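PDB 3HPD: hydroxyethylthiazole kinase from Pyrococcus horikoshii, which probably catalyses the ATP- and magnesium-dependent phosphorylation of the hydroxyl group of 4-methyl-5-(2-hydroxyethyl)thiazole, a step in thiamine diphosphate biosynthesis. Local coordinates for residues V42-A46 / E47-E51; E108-S111 / R112-V116. All blocks are in the same frame, centred on the assembly; numbering follows the deposited sequence.

Contact 1: residues V42-A46 / E47-E51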
# COMPACT_ATOMS: atom_id res chain seq x y z
N VAL A 42 4.40 -10.00 -9.66
CA VAL A 42 3.15 -9.83 -10.37
C VAL A 42 2.07 -10.22 -9.37
O VAL A 42 2.08 -11.33 -8.83
CB VAL A 42 3.03 -10.71 -11.65
CG1 VAL A 42 3.14 -12.19 -11.33
CG2 VAL A 42 1.69 -10.41 -12.34
N MET A 43 1.19 -9.28 -9.08
CA MET A 43 0.09 -9.51 -8.15
C MET A 43 -1.19 -9.69 -8.96
O MET A 43 -1.59 -8.79 -9.70
CB MET A 43 -0.06 -8.34 -7.18
CG MET A 43 0.87 -8.39 -5.97
SD MET A 43 2.62 -8.42 -6.38
CE MET A 43 3.36 -8.45 -4.74
N ALA A 44 -1.82 -10.85 -8.83
CA ALA A 44 -3.05 -11.14 -9.56
C ALA A 44 -3.85 -12.18 -8.79
O ALA A 44 -3.28 -13.10 -8.19
CB ALA A 44 -2.73 -11.65 -10.95
N HIS A 45 -5.17 -12.05 -8.82
CA HIS A 45 -6.03 -12.98 -8.09
C HIS A 45 -7.30 -13.39 -8.84
O HIS A 45 -7.94 -14.37 -8.48
CB HIS A 45 -6.44 -12.35 -6.76
CG HIS A 45 -7.30 -11.13 -6.91
ND1 HIS A 45 -6.79 -9.92 -7.34
CD2 HIS A 45 -8.63 -10.95 -6.77
CE1 HIS A 45 -7.78 -9.04 -7.45
NE2 HIS A 45 -8.90 -9.64 -7.11
N ALA A 46 -7.66 -12.64 -9.88
CA ALA A 46 -8.88 -12.94 -10.62
C ALA A 46 -8.89 -14.36 -11.17
O ALA A 46 -7.96 -14.79 -11.85
CB ALA A 46 -9.08 -11.94 -11.76
N GLU A 47 -9.96 -15.10 -10.87
CA GLU A 47 -10.06 -16.47 -11.35
C GLU A 47 -10.04 -16.52 -12.87
O GLU A 47 -9.67 -17.54 -13.46
CB GLU A 47 -11.33 -17.12 -10.79
CG GLU A 47 -11.18 -17.55 -9.33
CD GLU A 47 -12.49 -17.97 -8.70
OE1 GLU A 47 -13.21 -18.80 -9.31
OE2 GLU A 47 -12.80 -17.48 -7.60
N GLU A 48 -10.41 -15.41 -13.50
CA GLU A 48 -10.42 -15.33 -14.96
C GLU A 48 -9.03 -15.32 -15.59
O GLU A 48 -8.90 -15.50 -16.80
CB GLU A 48 -11.19 -14.09 -15.44
CG GLU A 48 -12.69 -14.17 -15.22
CD GLU A 48 -13.12 -13.59 -13.88
OE1 GLU A 48 -12.30 -13.56 -12.94
OE2 GLU A 48 -14.29 -13.18 -13.77
N GLU A 49 -7.99 -15.10 -14.79
CA GLU A 49 -6.63 -15.07 -15.32
C GLU A 49 -5.62 -15.88 -14.51
O GLU A 49 -4.43 -15.87 -14.83
CB GLU A 49 -6.13 -13.62 -15.44
CG GLU A 49 -5.83 -12.95 -14.10
CD GLU A 49 -5.30 -11.53 -14.26
OE1 GLU A 49 -5.00 -11.13 -15.41
OE2 GLU A 49 -5.16 -10.83 -13.24
N LEU A 50 -6.07 -16.58 -13.48
CA LEU A 50 -5.15 -17.37 -12.66
C LEU A 50 -4.33 -18.37 -13.47
O LEU A 50 -3.12 -18.46 -13.29
CB LEU A 50 -5.89 -18.12 -11.56
CG LEU A 50 -6.39 -17.32 -10.36
CD1 LEU A 50 -7.13 -18.25 -9.40
CD2 LEU A 50 -5.21 -16.66 -9.65
N GLU A 51 -4.98 -19.13 -14.34
CA GLU A 51 -4.24 -20.12 -15.12
C GLU A 51 -3.16 -19.49 -15.98
O GLU A 51 -2.01 -19.93 -15.96
CB GLU A 51 -5.19 -20.95 -15.99
CG GLU A 51 -4.47 -21.97 -16.86
CD GLU A 51 -5.27 -23.24 -17.08
OE1 GLU A 51 -4.89 -24.30 -16.53
OE2 GLU A 51 -6.30 -23.19 -17.79
O HOH W 1 -6.21 -10.30 -10.79

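Contact 2: residues E108-S111 / R112-V116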
# COMPACT_ATOMS: atom_id res chain seq x y z
N GLU A 108 -6.21 -26.24 4.33
CA GLU A 108 -6.82 -26.61 3.07
C GLU A 108 -5.78 -26.53 1.95
O GLU A 108 -5.69 -27.41 1.09
CB GLU A 108 -7.99 -25.67 2.77
CG GLU A 108 -8.87 -26.09 1.62
CD GLU A 108 -10.05 -25.15 1.44
OE1 GLU A 108 -10.35 -24.37 2.37
OE2 GLU A 108 -10.69 -25.19 0.36
N ILE A 109 -4.98 -25.47 1.97
CA ILE A 109 -3.94 -25.27 0.98
C ILE A 109 -2.82 -26.29 1.21
O ILE A 109 -2.29 -26.88 0.25
CB ILE A 109 -3.38 -23.83 1.07
CG1 ILE A 109 -4.46 -22.85 0.62
CG2 ILE A 109 -2.11 -23.69 0.24
CD1 ILE A 109 -4.11 -21.39 0.85
N LEU A 110 -2.46 -26.51 2.47
CA LEU A 110 -1.42 -27.46 2.81
C LEU A 110 -1.81 -28.89 2.42
O LEU A 110 -0.95 -29.70 2.06
CB LEU A 110 -1.12 -27.40 4.31
CG LEU A 110 -0.29 -26.19 4.76
CD1 LEU A 110 -0.38 -26.01 6.27
CD2 LEU A 110 1.15 -26.39 4.33
N SER A 111 -3.10 -29.19 2.49
CA SER A 111 -3.59 -30.52 2.14
C SER A 111 -3.35 -30.79 0.66
O SER A 111 -3.03 -31.91 0.27
CB SER A 111 -5.08 -30.64 2.45
OG SER A 111 -5.52 -31.97 2.23
N ARG A 112 -3.50 -29.76 -0.16
CA ARG A 112 -3.28 -29.90 -1.59
C ARG A 112 -1.79 -29.97 -1.87
O ARG A 112 -1.36 -30.61 -2.83
CB ARG A 112 -3.95 -28.76 -2.34
CG ARG A 112 -5.47 -28.86 -2.27
CD ARG A 112 -6.17 -27.66 -2.87
NE ARG A 112 -7.62 -27.86 -2.95
CZ ARG A 112 -8.42 -28.02 -1.90
NH1 ARG A 112 -7.93 -28.00 -0.66
NH2 ARG A 112 -9.72 -28.19 -2.08
N GLY A 113 -0.99 -29.31 -1.03
CA GLY A 113 0.45 -29.35 -1.19
C GLY A 113 1.15 -28.07 -1.58
O GLY A 113 0.81 -27.42 -2.57
N VAL A 114 2.15 -27.70 -0.78
CA VAL A 114 2.96 -26.51 -1.03
C VAL A 114 4.42 -26.94 -0.96
O VAL A 114 4.72 -28.04 -0.49
CB VAL A 114 2.70 -25.39 0.02
CG1 VAL A 114 1.22 -25.06 0.09
CG2 VAL A 114 3.23 -25.82 1.38
N ASP A 115 5.31 -26.09 -1.43
CA ASP A 115 6.73 -26.40 -1.43
C ASP A 115 7.47 -25.80 -0.25
O ASP A 115 8.50 -26.31 0.18
CB ASP A 115 7.35 -25.95 -2.75
CG ASP A 115 6.78 -26.71 -3.93
OD1 ASP A 115 7.24 -27.84 -4.16
OD2 ASP A 115 5.86 -26.18 -4.60
N VAL A 116 6.92 -24.71 0.28
CA VAL A 116 7.50 -24.04 1.44
C VAL A 116 6.38 -23.46 2.30
O VAL A 116 5.46 -22.83 1.78
CB VAL A 116 8.44 -22.86 1.04
CG1 VAL A 116 8.89 -22.10 2.29
CG2 VAL A 116 9.66 -23.39 0.30
O HOH W 2 1.96 -29.27 1.99

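Contact 1: residues V42-A46 / E47-E51
Ala46 and Glu49 close a beta turn, the N-H of Glu49 donating to Ala46 O over 3.0 Å in a nearly straight bond (165° at the hydrogen) that meets the carbonyl from above its plane. With Glu47 and Glu48 both at helical backbone angles, the turn is close to type I. Leu50 covers the same carbonyl from another quarter, its CG 3.3 Å from Ala46 O, while its CD2 lies beside His45 O. The whole is a strand-to-helix turn: strand 40-43 of the ribokinase-like alpha/beta fold ends at Met43, and Glu49 takes the N-cap position of helix 50-56. The carboxylate of Glu49 reaches back toward Ala44. Its CG sits between the backbone N and the carbonyl carbon (chi1 71°), and the extended chain beyond carries OE2 to within 3.4 Å of Ala44 CB. There water 1 joins the turn's end to the segment leaving the strand, donating to Glu49 OE2 (2.7 Å) and accepting from His45 N (2.8 Å). The other oxygen, OE1, crosses the subunit interface to a salt bridge with Arg102 and a hydrogen bond with Thr99 of the second subunit, whose Asp68 is hydrogen-bonded to His45 NE2 through OD2.

Contact 2: residues E108-S111 / R112-V116
Arg112 folds back along the last turn of its helix to lie beside Glu108, with the two side chains pointing the same way. This is a helix C-terminus ended by glycine: Gly113 leaves the helix with positive phi (113°), where a CB would be jammed against the preceding carbonyl oxygen, and its N still donates to Ile109 O over 3.0 Å. Helix 100-112 is the crossover between parallel strands 89-92 and 116-120 of the central sheet. From its root outward, Arg112 follows the helix backbone: CB lies 3.6 Å from Ile109 O, and CG, anti to the carbonyl carbon (chi1 -69°), lies 3.7 Å from Glu108 O. CD continues past that oxygen, and NE is taken by a salt bridge to Glu80 of helix 69-85. A turn about the CD-NE bond (chi4 64°) brings NH1 round to Glu108 O, a 2.9 Å hydrogen bond made near the guanidinium plane but from above the carbonyl plane. NH1 also touches Glu108 CG. NH2 has a long, 4.0 Å charge pairing with Glu108 OE2, which lies well off the guanidinium plane and forms a salt bridge with Arg72. Replacing Arg112 with a leucine would probably leave Glu80 without this positive partner and strip Glu108 O of its side-chain donor at the helix end. Beyond the glycine, Val114 turns back over the helix, where CG1 meets Ile109 CG2 at 3.6 Å, the two side chains crossing at about a right angle. Its N-H goes to water 2 over 3.2 Å, while the second methyl, CG2, packs 3.7 Å from Leu110 CD2.

Contacts 1 and 2 are both bends between helix and strand in the same ribokinase-like sheet, taken in opposite order: residues 42-51 lead from strand 40-43, outermost within this chain, into a helix, residues 108-116 from a helix into the inner strand 116-120. Their centres are 19 Å apart and their nearest atoms about 11 Å. Met43, a probable substrate-binding residue, lies in segment 42-46 but takes no part in the turn, whereas the side chain of Val114 in contact 2 is about 9 Å from that of Lys118, a probable ATP-binding residue a little further along the chain. Only contact 1 meets another chain, and Arg102, its partner there, belongs to the second subunit's copy of helix 100-112, the helix whose C-terminal end forms contact 2 in this chain.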